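Local structure of EDD domain protein, DegV family (Ruminococcus gnavus, 3JR7) at residues A[54-59]-A[65-70]; A[143-148]-A[248-253]; A[261-266]-A[292-297]. The protein is of unknown cellular function but probably binds lipids such as fatty acids. All blocks are in the same frame, centred on the assembly; numbering follows the deposited sequence.

Contact 1: residues A[54-59]-A[65-70]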
loop_
_atom_site.group_PDB
_atom_site.type_symbol
_atom_site.label_atom_id
_atom_site.label_comp_id
_atom_site.label_asym_id
_atom_site.label_seq_id
_atom_site.Cartn_x
_atom_site.Cartn_y
_atom_site.Cartn_z
ATOM N N THR A 54 2.425 13.757 20.116
ATOM C CA THR A 54 2.976 12.454 19.996
ATOM C C THR A 54 3.565 12.365 18.577
ATOM O O THR A 54 2.993 12.825 17.599
ATOM C CB THR A 54 1.908 11.376 20.239
ATOM O OG1 THR A 54 1.293 11.611 21.514
ATOM C CG2 THR A 54 2.534 9.986 20.191
ATOM N N GLN A 55 4.752 11.815 18.522
ATOM C CA GLN A 55 5.443 11.596 17.295
ATOM C C GLN A 55 5.807 10.168 17.416
ATOM O O GLN A 55 6.527 9.818 18.366
ATOM C CB GLN A 55 6.736 12.358 17.283
ATOM C CG GLN A 55 6.661 13.710 16.776
ATOM C CD GLN A 55 8.032 14.337 16.826
ATOM O OE1 GLN A 55 9.056 13.621 16.830
ATOM N NE2 GLN A 55 8.079 15.665 16.894
ATOM N N TRP A 56 5.336 9.356 16.480
ATOM C CA TRP A 56 5.616 7.940 16.472
ATOM C C TRP A 56 6.261 7.503 15.144
ATOM O O TRP A 56 6.094 8.154 14.129
ATOM C CB TRP A 56 4.308 7.174 16.566
ATOM C CG TRP A 56 3.716 6.986 17.927
ATOM C CD1 TRP A 56 4.371 6.629 19.079
ATOM C CD2 TRP A 56 2.328 7.028 18.250
ATOM N NE1 TRP A 56 3.459 6.476 20.116
ATOM C CE2 TRP A 56 2.203 6.723 19.626
ATOM C CE3 TRP A 56 1.180 7.302 17.516
ATOM C CZ2 TRP A 56 0.970 6.683 20.268
ATOM C CZ3 TRP A 56 -0.038 7.261 18.150
ATOM C CH2 TRP A 56 -0.139 6.958 19.515
ATOM N N THR A 57 6.928 6.365 15.179
ATOM C CA THR A 57 7.457 5.715 14.014
ATOM C C THR A 57 6.487 4.593 13.682
ATOM O O THR A 57 6.023 3.857 14.584
ATOM C CB THR A 57 8.909 5.227 14.270
ATOM O OG1 THR A 57 9.710 6.375 14.574
ATOM C CG2 THR A 57 9.509 4.528 13.059
ATOM N N ASP A 58 6.126 4.512 12.393
ATOM C CA ASP A 58 5.231 3.468 11.926
ATOM C C ASP A 58 6.015 2.188 11.837
ATOM O O ASP A 58 6.549 1.835 10.792
ATOM C CB ASP A 58 4.600 3.826 10.572
ATOM C CG ASP A 58 3.721 2.706 10.003
ATOM O OD1 ASP A 58 3.367 1.756 10.758
ATOM O OD2 ASP A 58 3.386 2.764 8.787
ATOM N N ASP A 59 6.048 1.460 12.950
ATOM C CA ASP A 59 6.722 0.206 12.970
ATOM C C ASP A 59 5.979 -0.784 13.884
ATOM O O ASP A 59 4.874 -0.502 14.397
ATOM C CB ASP A 59 8.203 0.420 13.333
ATOM C CG ASP A 59 8.411 0.876 14.781
ATOM O OD1 ASP A 59 7.534 0.665 15.670
ATOM O OD2 ASP A 59 9.481 1.425 15.025
ATOM N N GLU A 65 -4.411 -0.562 18.051
ATOM C CA GLU A 65 -5.448 -0.121 18.986
ATOM C C GLU A 65 -4.998 1.203 19.601
ATOM O O GLU A 65 -5.731 2.195 19.617
ATOM C CB GLU A 65 -5.765 -1.205 20.066
ATOM C CG GLU A 65 -6.625 -0.609 21.202
ATOM C CD GLU A 65 -7.323 -1.613 22.101
ATOM O OE1 GLU A 65 -7.038 -2.844 22.068
ATOM O OE2 GLU A 65 -8.195 -1.129 22.863
ATOM N N GLU A 66 -3.745 1.268 20.041
ATOM C CA GLU A 66 -3.245 2.531 20.598
ATOM C C GLU A 66 -3.322 3.674 19.586
ATOM O O GLU A 66 -3.612 4.834 19.886
ATOM C CB GLU A 66 -1.803 2.331 21.089
ATOM C CG GLU A 66 -1.182 3.630 21.585
ATOM C CD GLU A 66 0.226 3.463 22.138
ATOM O OE1 GLU A 66 1.001 2.629 21.595
ATOM O OE2 GLU A 66 0.554 4.235 23.075
ATOM N N LEU A 67 -3.027 3.365 18.343
ATOM C CA LEU A 67 -3.087 4.408 17.331
ATOM C C LEU A 67 -4.520 4.856 17.078
ATOM O O LEU A 67 -4.800 6.034 16.996
ATOM C CB LEU A 67 -2.437 3.866 16.025
ATOM C CG LEU A 67 -2.542 4.724 14.754
ATOM C CD1 LEU A 67 -1.945 6.114 14.918
ATOM C CD2 LEU A 67 -1.831 3.925 13.619
ATOM N N LEU A 68 -5.441 3.915 16.941
ATOM C CA LEU A 68 -6.850 4.272 16.709
ATOM C C LEU A 68 -7.408 5.091 17.866
ATOM O O LEU A 68 -8.189 5.998 17.658
ATOM C CB LEU A 68 -7.686 3.002 16.519
ATOM C CG LEU A 68 -7.563 2.298 15.148
ATOM C CD1 LEU A 68 -8.272 0.910 15.098
ATOM C CD2 LEU A 68 -8.049 3.233 14.006
ATOM N N LEU A 69 -7.023 4.741 19.095
ATOM C CA LEU A 69 -7.514 5.488 20.282
ATOM C C LEU A 69 -6.942 6.911 20.300
ATOM O O LEU A 69 -7.653 7.877 20.591
ATOM C CB LEU A 69 -7.139 4.751 21.581
ATOM C CG LEU A 69 -7.996 3.504 21.872
ATOM C CD1 LEU A 69 -7.350 2.715 22.944
ATOM C CD2 LEU A 69 -9.474 3.863 22.248
ATOM N N LYS A 70 -5.657 7.046 19.948
ATOM C CA LYS A 70 -5.093 8.387 19.851
ATOM C C LYS A 70 -5.782 9.228 18.775
ATOM O O LYS A 70 -6.082 10.426 18.975
ATOM C CB LYS A 70 -3.573 8.310 19.622
ATOM C CG LYS A 70 -2.896 9.657 19.578
ATOM C CD LYS A 70 -3.052 10.432 20.905
ATOM C CE LYS A 70 -2.081 11.604 20.983
ATOM N NZ LYS A 70 -2.082 12.228 22.341
#

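Contact 2: residues A[143-148]-A[248-253]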
loop_
_atom_site.group_PDB
_atom_site.type_symbol
_atom_site.label_atom_id
_atom_site.label_comp_id
_atom_site.label_asym_id
_atom_site.label_seq_id
_atom_site.Cartn_x
_atom_site.Cartn_y
_atom_site.Cartn_z
ATOM N N GLU A 143 1.360 -2.161 -2.399
ATOM C CA GLU A 143 2.826 -2.309 -2.211
ATOM C C GLU A 143 3.189 -3.756 -1.873
ATOM O O GLU A 143 4.186 -4.317 -2.371
ATOM C CB GLU A 143 3.297 -1.378 -1.110
ATOM C CG GLU A 143 3.103 0.115 -1.440
ATOM C CD GLU A 143 3.459 1.025 -0.280
ATOM O OE1 GLU A 143 4.591 0.942 0.219
ATOM O OE2 GLU A 143 2.592 1.820 0.134
ATOM N N THR A 144 2.373 -4.361 -1.010
ATOM C CA THR A 144 2.561 -5.722 -0.569
ATOM C C THR A 144 2.601 -6.632 -1.781
ATOM O O THR A 144 3.527 -7.455 -1.946
ATOM C CB THR A 144 1.394 -6.177 0.336
ATOM O OG1 THR A 144 1.183 -5.219 1.387
ATOM C CG2 THR A 144 1.663 -7.535 0.897
ATOM N N LEU A 145 1.615 -6.463 -2.644
ATOM C CA LEU A 145 1.508 -7.330 -3.821
ATOM C C LEU A 145 2.694 -7.152 -4.788
ATOM O O LEU A 145 3.193 -8.123 -5.344
ATOM C CB LEU A 145 0.185 -7.114 -4.554
ATOM C CG LEU A 145 -1.035 -7.794 -3.953
ATOM C CD1 LEU A 145 -2.308 -7.292 -4.648
ATOM C CD2 LEU A 145 -0.919 -9.301 -4.004
ATOM N N ILE A 146 3.159 -5.926 -4.935
ATOM C CA ILE A 146 4.364 -5.631 -5.736
ATOM C C ILE A 146 5.621 -6.339 -5.147
ATOM O O ILE A 146 6.339 -7.002 -5.881
ATOM C CB ILE A 146 4.585 -4.102 -5.867
ATOM C CG1 ILE A 146 3.423 -3.463 -6.675
ATOM C CG2 ILE A 146 5.915 -3.773 -6.560
ATOM C CD1 ILE A 146 3.341 -1.954 -6.515
ATOM N N ALA A 147 5.805 -6.258 -3.825
ATOM C CA ALA A 147 6.876 -6.953 -3.124
ATOM C C ALA A 147 6.821 -8.466 -3.393
ATOM O O ALA A 147 7.876 -9.087 -3.672
ATOM C CB ALA A 147 6.831 -6.695 -1.601
ATOM N N LEU A 148 5.615 -9.049 -3.310
ATOM C CA LEU A 148 5.401 -10.482 -3.633
ATOM C C LEU A 148 5.789 -10.822 -5.076
ATOM O O LEU A 148 6.388 -11.873 -5.373
ATOM C CB LEU A 148 3.947 -10.916 -3.343
ATOM C CG LEU A 148 3.569 -11.038 -1.865
ATOM C CD1 LEU A 148 2.116 -11.258 -1.609
ATOM C CD2 LEU A 148 4.422 -12.194 -1.174
ATOM N N ILE A 248 -3.021 -12.545 -7.574
ATOM C CA ILE A 248 -3.311 -12.673 -6.170
ATOM C C ILE A 248 -4.136 -11.435 -5.802
ATOM O O ILE A 248 -3.823 -10.309 -6.216
ATOM C CB ILE A 248 -2.012 -12.762 -5.346
ATOM C CG1 ILE A 248 -1.182 -13.979 -5.801
ATOM C CG2 ILE A 248 -2.317 -12.794 -3.865
ATOM C CD1 ILE A 248 0.088 -14.272 -4.911
ATOM N N LEU A 249 -5.224 -11.643 -5.064
ATOM C CA LEU A 249 -6.033 -10.543 -4.614
ATOM C C LEU A 249 -5.730 -10.277 -3.143
ATOM O O LEU A 249 -5.618 -11.191 -2.345
ATOM C CB LEU A 249 -7.520 -10.841 -4.839
ATOM C CG LEU A 249 -8.419 -9.670 -4.453
ATOM C CD1 LEU A 249 -9.497 -9.400 -5.549
ATOM C CD2 LEU A 249 -9.006 -9.958 -3.093
ATOM N N ALA A 250 -5.587 -9.016 -2.792
ATOM C CA ALA A 250 -5.266 -8.632 -1.439
ATOM C C ALA A 250 -6.307 -7.709 -0.897
ATOM O O ALA A 250 -6.825 -6.822 -1.602
ATOM C CB ALA A 250 -3.848 -7.981 -1.345
ATOM N N ILE A 251 -6.609 -7.908 0.381
ATOM C CA ILE A 251 -7.544 -7.065 1.115
ATOM C C ILE A 251 -6.923 -6.598 2.434
ATOM O O ILE A 251 -6.477 -7.404 3.228
ATOM C CB ILE A 251 -8.861 -7.802 1.416
ATOM C CG1 ILE A 251 -9.543 -8.247 0.132
ATOM C CG2 ILE A 251 -9.827 -6.919 2.204
ATOM C CD1 ILE A 251 -10.508 -9.384 0.336
ATOM N N ALA A 252 -6.878 -5.298 2.665
ATOM C CA ALA A 252 -6.486 -4.789 3.952
ATOM C C ALA A 252 -7.698 -4.161 4.598
ATOM O O ALA A 252 -8.521 -3.530 3.918
ATOM C CB ALA A 252 -5.359 -3.763 3.821
ATOM N N HIS A 253 -7.811 -4.335 5.914
ATOM C CA HIS A 253 -8.926 -3.788 6.679
ATOM C C HIS A 253 -8.394 -3.135 7.926
ATOM O O HIS A 253 -7.342 -3.537 8.453
ATOM C CB HIS A 253 -9.937 -4.886 7.038
ATOM C CG HIS A 253 -9.468 -5.778 8.138
ATOM N ND1 HIS A 253 -8.684 -6.888 7.921
ATOM C CD2 HIS A 253 -9.629 -5.688 9.476
ATOM C CE1 HIS A 253 -8.412 -7.465 9.083
ATOM N NE2 HIS A 253 -8.960 -6.749 10.039
#

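Contact 3: residues A[261-266]-A[292-297]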
loop_
_atom_site.group_PDB
_atom_site.type_symbol
_atom_site.label_atom_id
_atom_site.label_comp_id
_atom_site.label_asym_id
_atom_site.label_seq_id
_atom_site.Cartn_x
_atom_site.Cartn_y
_atom_site.Cartn_z
ATOM N N LYS A 261 -13.819 -10.222 5.263
ATOM C CA LYS A 261 -14.264 -11.540 4.811
ATOM C C LYS A 261 -15.459 -11.479 3.857
ATOM O O LYS A 261 -15.541 -12.259 2.918
ATOM C CB LYS A 261 -14.586 -12.436 6.021
ATOM C CG LYS A 261 -13.303 -12.959 6.669
ATOM C CD LYS A 261 -13.567 -13.881 7.811
ATOM C CE LYS A 261 -12.312 -14.174 8.648
ATOM N NZ LYS A 261 -11.116 -14.552 7.813
ATOM N N GLU A 262 -16.368 -10.553 4.111
ATOM C CA GLU A 262 -17.541 -10.375 3.254
ATOM C C GLU A 262 -17.127 -9.855 1.871
ATOM O O GLU A 262 -17.612 -10.320 0.847
ATOM C CB GLU A 262 -18.549 -9.428 3.915
ATOM C CG GLU A 262 -19.754 -9.060 3.066
ATOM C CD GLU A 262 -20.615 -10.294 2.684
ATOM O OE1 GLU A 262 -20.363 -11.421 3.191
ATOM O OE2 GLU A 262 -21.536 -10.131 1.854
ATOM N N VAL A 263 -16.180 -8.918 1.837
ATOM C CA VAL A 263 -15.644 -8.441 0.564
ATOM C C VAL A 263 -15.002 -9.572 -0.197
ATOM O O VAL A 263 -15.231 -9.711 -1.388
ATOM C CB VAL A 263 -14.666 -7.248 0.778
ATOM C CG1 VAL A 263 -13.909 -6.903 -0.497
ATOM C CG2 VAL A 263 -15.468 -6.081 1.312
ATOM N N GLN A 264 -14.250 -10.420 0.504
ATOM C CA GLN A 264 -13.581 -11.514 -0.134
ATOM C C GLN A 264 -14.639 -12.433 -0.793
ATOM O O GLN A 264 -14.476 -12.892 -1.961
ATOM C CB GLN A 264 -12.703 -12.231 0.891
ATOM C CG GLN A 264 -11.812 -13.351 0.370
ATOM C CD GLN A 264 -11.049 -13.996 1.472
ATOM O OE1 GLN A 264 -11.638 -14.355 2.501
ATOM N NE2 GLN A 264 -9.709 -14.082 1.323
ATOM N N ARG A 265 -15.738 -12.653 -0.060
ATOM C CA ARG A 265 -16.819 -13.524 -0.516
ATOM C C ARG A 265 -17.499 -12.945 -1.753
ATOM O O ARG A 265 -17.695 -13.651 -2.747
ATOM C CB ARG A 265 -17.836 -13.735 0.634
ATOM C CG ARG A 265 -18.998 -14.665 0.287
ATOM C CD ARG A 265 -20.055 -14.775 1.389
ATOM N NE ARG A 265 -20.921 -13.594 1.353
ATOM C CZ ARG A 265 -21.827 -13.358 0.410
ATOM N NH1 ARG A 265 -22.028 -14.236 -0.559
ATOM N NH2 ARG A 265 -22.553 -12.242 0.445
ATOM N N LEU A 266 -17.824 -11.649 -1.722
ATOM C CA LEU A 266 -18.418 -10.987 -2.879
ATOM C C LEU A 266 -17.519 -11.058 -4.106
ATOM O O LEU A 266 -17.988 -11.217 -5.207
ATOM C CB LEU A 266 -18.712 -9.496 -2.591
ATOM C CG LEU A 266 -19.778 -9.195 -1.526
ATOM C CD1 LEU A 266 -19.701 -7.705 -1.073
ATOM C CD2 LEU A 266 -21.136 -9.537 -2.086
ATOM N N GLY A 292 -12.631 1.037 10.380
ATOM C CA GLY A 292 -13.680 0.564 9.490
ATOM C C GLY A 292 -13.386 0.586 7.983
ATOM O O GLY A 292 -14.239 0.192 7.190
ATOM N N GLY A 293 -12.199 1.016 7.580
ATOM C CA GLY A 293 -11.861 1.050 6.167
ATOM C C GLY A 293 -11.451 -0.282 5.553
ATOM O O GLY A 293 -10.893 -1.180 6.231
ATOM N N ILE A 294 -11.691 -0.390 4.247
ATOM C CA ILE A 294 -11.411 -1.577 3.463
ATOM C C ILE A 294 -10.698 -1.121 2.190
ATOM O O ILE A 294 -11.141 -0.196 1.510
ATOM C CB ILE A 294 -12.684 -2.303 3.070
ATOM C CG1 ILE A 294 -13.354 -2.904 4.295
ATOM C CG2 ILE A 294 -12.368 -3.433 2.085
ATOM C CD1 ILE A 294 -12.577 -4.160 4.866
ATOM N N ILE A 295 -9.585 -1.776 1.892
ATOM C CA ILE A 295 -8.815 -1.542 0.690
ATOM C C ILE A 295 -8.705 -2.861 -0.063
ATOM O O ILE A 295 -8.364 -3.896 0.533
ATOM C CB ILE A 295 -7.394 -1.039 1.068
ATOM C CG1 ILE A 295 -7.483 0.279 1.860
ATOM C CG2 ILE A 295 -6.499 -0.896 -0.209
ATOM C CD1 ILE A 295 -6.290 0.507 2.733
ATOM N N VAL A 296 -8.947 -2.833 -1.363
ATOM C CA VAL A 296 -8.781 -4.002 -2.204
ATOM C C VAL A 296 -7.871 -3.737 -3.394
ATOM O O VAL A 296 -8.005 -2.706 -4.066
ATOM C CB VAL A 296 -10.143 -4.470 -2.773
ATOM C CG1 VAL A 296 -9.960 -5.677 -3.668
ATOM C CG2 VAL A 296 -11.190 -4.735 -1.591
ATOM N N VAL A 297 -6.963 -4.675 -3.651
ATOM C CA VAL A 297 -6.075 -4.619 -4.797
ATOM C C VAL A 297 -5.997 -5.959 -5.504
ATOM O O VAL A 297 -5.872 -6.987 -4.858
ATOM C CB VAL A 297 -4.628 -4.212 -4.373
ATOM C CG1 VAL A 297 -3.709 -4.169 -5.583
ATOM C CG2 VAL A 297 -4.641 -2.843 -3.706
#

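Contact 1: residues A[54-59]-A[65-70]
Trp-56 meets three residues of helix 65-70 with the outer atoms of its six-membered ring. Lys-70 lies at the ring edge, near its plane, with CB 3.7 Å from Trp-56 CH2. Glu-66 comes in obliquely, its OE2 3.7 Å from Trp-56 CZ2. Its carboxylate plane is turned 57° from the ring plane. Leu-67 also approaches obliquely and sets CD1 3.9 Å from Trp-56 CZ3. No hydrogen bond joins the two segments.

Trp-56 has CG anti to the carbonyl carbon (chi1 -83°), which carries the indole to the helix. Thr-54, from the same strand, lays its CG2 over the centre of one ring face. That methyl is 3.3 Å above the ring plane and helps fix the tilt of the indole. The hydroxyl of Thr-54 turns the other way, and its OG1 is 3.4 Å from CE of Lys-70. The lysine chain bends at chi2, so that its first carbons follow the ring edge and its end passes Thr-54. Its NZ also has a long, weak ion pair with Glu-52.

Further out, Leu-67 is buried against Ile-51, Thr-286 and Val-287. Trp-56 is held in the sheet by backbone hydrogen bonding with Ile-49. At the end of the segment Asp-58 centres an inverse gamma turn, and its OD2 accepts from Ile-284 N.

The short axes of strand 54-57 and helix 65-70 run at 150°, 12.0 Å apart. This is a helix folded back, nearly antiparallel, against the second strand of the beta hairpin 42-57.

Contact 2: residues A[143-148]-A[248-253]
The carbonyl O of Ile-248 lies against both end methyls of Leu-145, 3.7 Å from its CD1. These are van der Waals contacts, and no hydrogen bond crosses between the helix and the strand. The two branches of the leucine then part. CD1 turns to Ala-250, where it meets CB at 3.7 Å. CD2 turns to Ile-248 and lies 3.8 Å from its CG2. The leucine CG is anti to the carbonyl carbon (chi1 -79°), which points the fork at the strand. The Ile-248 methyl that answers it is the branch anti to the backbone N.

Helix 141-155 here packs on one face of the mixed sheet that holds strands 176-179, 294-297, 248-253 and 275-280. Ile-248 and Ala-250 point to that helix. Leu-249 points away, to Leu-267 of helix 257-270, so the strand is sandwiched between helices in an alpha/beta fold. Ala-250 offers only one methyl, and its CA comes within 7.3 Å of the CA of Leu-145.

With Leu-145 cut back to an alanine, a gap would probably open beside Ala-250 and the Ile-248 methyl would lose this apolar partner. The leucine also touches Tyr-170 and Gln-174, which lie on and just after helix 160-173. Thr-144, next to it, gives its OG1 a hydrogen-bond partner in the carbonyl O of Glu-31. Ile-146, on another side of the helix, packs on Val-167 and Ile-171.

Contact 3: residues A[261-266]-A[292-297]
Val-263 of helix 261-266 faces Ile-294 of the last strand, with their CA atoms 8.6 Å apart. Strand 294-297 is extended, so Ile-294 and Val-296 point to the helix and Ile-295 points away. Just before it, Gly-292 has a positive phi (89°). At those backbone angles a CB would be jammed against the preceding carbonyl O.

Val-263 carries the contact and uses both methyls. CG1, anti to the backbone N (chi1 170°), meets Val-296 tip to tip, 3.6 Å from its CG2. The side chains of Val-263 and Ile-294 slide past each other in opposite directions, with Val-263 CG2 4.1 Å from Ile-294 CG2. Leu-230 packs on Val-263 and Met-233 on Val-296, both from helix 226-240.

Away from the strand, Arg-265 grips Glu-262 side-on with two nitrogens. Its NE reaches OE1 in the guanidinium plane at 2.9 Å, and NH2 makes a salt bridge to OE2. Gln-264 NE2 hydrogen-bonds to Ser-276 OG.

Ile-295, on the side turned from this helix, belongs to the pocket that holds the polyether ligand. Helix 257-270 is the connection of a beta-alpha-beta crossover between the parallel strands 248-253 and 275-280, here packed on the neighbouring antiparallel strand.

From the N terminus the contacts come in series; none nests in or crosses another. Contact 1 closes a short local loop, joining a hairpin strand of the N-terminal sheet to the helix that follows. Contact 2 spans about a hundred residues and brings helix 141-155 onto a strand of the second sheet. Contact 3 opens soon after and returns the last strand to helix 257-270. Contacts 2 and 3 touch, because strands 248-253 and 294-297 are antiparallel neighbours. Ala-252 O and Ile-295 N are 2.9 Å apart, a probable hydrogen bond. Helices 141-155 and 257-270 lie on opposite faces of this sheet. Contact 1 lies apart, its centre about 23 Å from that of contact 2.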